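PDB 3OQQ: putative lipoprotein, which is of unknown function but binds calcium ions and is probably an extracellular lipoprotein rich in antiparallel beta structure. Local coordinates for residues T209-L214 and R300-L305. Sequence-based numbering, arbitrary orientation.
Sequences TASLIL and RAEVRL
Ile-213 packs its delta carbon against two neighbours at once, with CD1 lying 4.0 Å from CD of Arg-300 and 3.9 Å from CB of Glu-302. Its CG1 sits beside the backbone N (chi1 -61°) and the branch then runs on extended, which carries the methyl past its bridge partner to the next residue on that face. Arg-300 runs alongside the isoleucine and offers its methylenes to it, a use that suits a long side chain, while its NE salt-bridges Asp-181. Glu-302, with CG anti to the backbone N (chi1 -176°), crosses the isoleucine obliquely, and its carboxylate also touches the methyl, OE1 lying 4.0 Å from CD1 of Ile-213.

Farther along the same face, water joins the strands. One molecule meets OG of Ser-211 at 2.6 Å, donates to the backbone O of Glu-302 and makes a weak bond to its OE2. Another links OG1 of Thr-209 to NH1 of Arg-304, approaching the guanidinium edge in plane at 2.7 Å from NH1. That hydroxyl also bonds Leu-229 N, and the arginine's NH2 salt-bridges Glu-175. The beta-branched Thr-209 suits the extended backbone, its CB 3.9 Å from CB of Arg-304.

Beneath, six backbone hydrogen bonds join three hydrogen-bonded antiparallel pairs, including Ser-211 N to Glu-302 O at 2.8 Å. The alternating non-hydrogen-bonded pairs, Ala-210 with Val-303 and Leu-212 with Ala-301, turn apolar side chains to the other face, where small alanines alternate across the strands with bulkier residues. This face packs on strand 253-263 of a second antiparallel sheet, while strands 221-230 and 173-184 flank the pair within its own sheet.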
loop_
_atom_site.group_PDB
_atom_site.type_symbol
_atom_site.label_atom_id
_atom_site.label_comp_id
_atom_site.label_asym_id
_atom_site.label_seq_id
_atom_site.Cartn_x
_atom_site.Cartn_y
_atom_site.Cartn_z
ATOM N N THR A 209 -11.210 -6.673 -11.960
ATOM C CA THR A 209 -10.225 -7.389 -12.763
ATOM C C THR A 209 -9.193 -7.855 -11.756
ATOM O O THR A 209 -8.706 -7.037 -10.988
ATOM C CB THR A 209 -9.681 -6.571 -13.924
ATOM O OG1 THR A 209 -10.717 -6.441 -14.894
ATOM C CG2 THR A 209 -8.450 -7.224 -14.580
ATOM N N ALA A 210 -8.930 -9.171 -11.680
ATOM C CA ALA A 210 -7.960 -9.673 -10.703
ATOM C C ALA A 210 -6.949 -10.553 -11.409
ATOM O O ALA A 210 -7.350 -11.410 -12.192
ATOM C CB ALA A 210 -8.672 -10.433 -9.590
ATOM N N SER A 211 -5.645 -10.318 -11.149
ATOM C CA SER A 211 -4.526 -11.052 -11.757
ATOM C C SER A 211 -3.482 -11.481 -10.759
ATOM O O SER A 211 -3.179 -10.768 -9.793
ATOM C CB SER A 211 -3.819 -10.195 -12.815
ATOM O OG SER A 211 -4.711 -9.524 -13.689
ATOM N N LEU A 212 -2.930 -12.663 -11.008
ATOM C CA LEU A 212 -1.774 -13.234 -10.315
ATOM C C LEU A 212 -0.663 -13.150 -11.307
ATOM O O LEU A 212 -0.853 -13.554 -12.462
ATOM C CB LEU A 212 -2.036 -14.664 -9.870
ATOM C CG LEU A 212 -2.919 -14.792 -8.630
ATOM C CD1 LEU A 212 -3.352 -16.246 -8.426
ATOM C CD2 LEU A 212 -2.211 -14.207 -7.398
ATOM N N ILE A 213 0.449 -12.539 -10.921
ATOM C CA ILE A 213 1.557 -12.213 -11.830
ATOM C C ILE A 213 2.899 -12.433 -11.147
ATOM O O ILE A 213 3.000 -12.243 -9.936
ATOM C CB ILE A 213 1.427 -10.677 -12.257
ATOM C CG1 ILE A 213 0.137 -10.324 -13.001
ATOM C CG2 ILE A 213 2.639 -10.142 -13.058
ATOM C CD1 ILE A 213 -0.144 -8.808 -12.960
ATOM N N LEU A 214 3.939 -12.770 -11.934
ATOM C CA LEU A 214 5.343 -12.816 -11.499
ATOM C C LEU A 214 5.980 -11.536 -12.020
ATOM O O LEU A 214 6.031 -11.315 -13.238
ATOM C CB LEU A 214 6.084 -14.084 -11.959
ATOM C CG LEU A 214 5.622 -15.400 -11.308
ATOM C CD1 LEU A 214 6.547 -16.556 -11.738
ATOM C CD2 LEU A 214 5.587 -15.291 -9.746
ATOM N N ARG A 300 2.951 -11.251 -7.493
ATOM C CA ARG A 300 2.129 -10.048 -7.516
ATOM C C ARG A 300 0.652 -10.349 -7.643
ATOM O O ARG A 300 0.258 -11.114 -8.536
ATOM C CB ARG A 300 2.589 -9.120 -8.689
ATOM C CG ARG A 300 1.532 -8.066 -9.147
ATOM C CD ARG A 300 2.104 -7.047 -10.116
ATOM N NE ARG A 300 2.972 -6.089 -9.418
ATOM C CZ ARG A 300 3.397 -4.934 -9.931
ATOM N NH1 ARG A 300 3.066 -4.585 -11.171
ATOM N NH2 ARG A 300 4.153 -4.119 -9.209
ATOM N N ALA A 301 -0.171 -9.731 -6.763
ATOM C CA ALA A 301 -1.618 -9.702 -6.922
ATOM C C ALA A 301 -1.958 -8.320 -7.501
ATOM O O ALA A 301 -1.448 -7.300 -7.012
ATOM C CB ALA A 301 -2.354 -9.953 -5.603
ATOM N N GLU A 302 -2.739 -8.281 -8.586
ATOM C CA GLU A 302 -3.106 -7.011 -9.207
ATOM C C GLU A 302 -4.621 -6.928 -9.313
ATOM O O GLU A 302 -5.255 -7.848 -9.833
ATOM C CB GLU A 302 -2.439 -6.820 -10.569
ATOM C CG GLU A 302 -2.733 -5.451 -11.169
ATOM C CD GLU A 302 -2.215 -5.253 -12.577
ATOM O OE1 GLU A 302 -1.031 -4.875 -12.722
ATOM O OE2 GLU A 302 -2.981 -5.497 -13.535
ATOM N N VAL A 303 -5.200 -5.846 -8.768
ATOM C CA VAL A 303 -6.655 -5.668 -8.732
ATOM C C VAL A 303 -7.034 -4.327 -9.319
ATOM O O VAL A 303 -6.553 -3.282 -8.881
ATOM C CB VAL A 303 -7.231 -5.806 -7.296
ATOM C CG1 VAL A 303 -8.766 -5.695 -7.308
ATOM C CG2 VAL A 303 -6.797 -7.116 -6.632
ATOM N N ARG A 304 -7.899 -4.371 -10.321
ATOM C CA ARG A 304 -8.487 -3.189 -10.923
ATOM C C ARG A 304 -9.965 -3.178 -10.550
ATOM O O ARG A 304 -10.682 -4.145 -10.835
ATOM C CB ARG A 304 -8.282 -3.201 -12.443
ATOM C CG ARG A 304 -8.746 -1.932 -13.140
ATOM C CD ARG A 304 -8.555 -2.079 -14.622
ATOM N NE ARG A 304 -9.159 -0.983 -15.378
ATOM C CZ ARG A 304 -9.756 -1.138 -16.553
ATOM N NH1 ARG A 304 -9.861 -2.344 -17.097
ATOM N NH2 ARG A 304 -10.267 -0.092 -17.190
ATOM N N LEU A 305 -10.407 -2.135 -9.848
ATOM C CA LEU A 305 -11.820 -1.992 -9.472
ATOM C C LEU A 305 -12.388 -0.805 -10.226
ATOM O O LEU A 305 -11.872 0.301 -10.074
ATOM C CB LEU A 305 -12.010 -1.815 -7.958
ATOM C CG LEU A 305 -11.334 -2.838 -7.053
ATOM C CD1 LEU A 305 -11.335 -2.360 -5.663
ATOM C CD2 LEU A 305 -12.021 -4.193 -7.107
HETATM O O HOH W 1 -9.406 -4.986 -16.868
HETATM O O HOH W 2 -5.584 -7.329 -12.656
#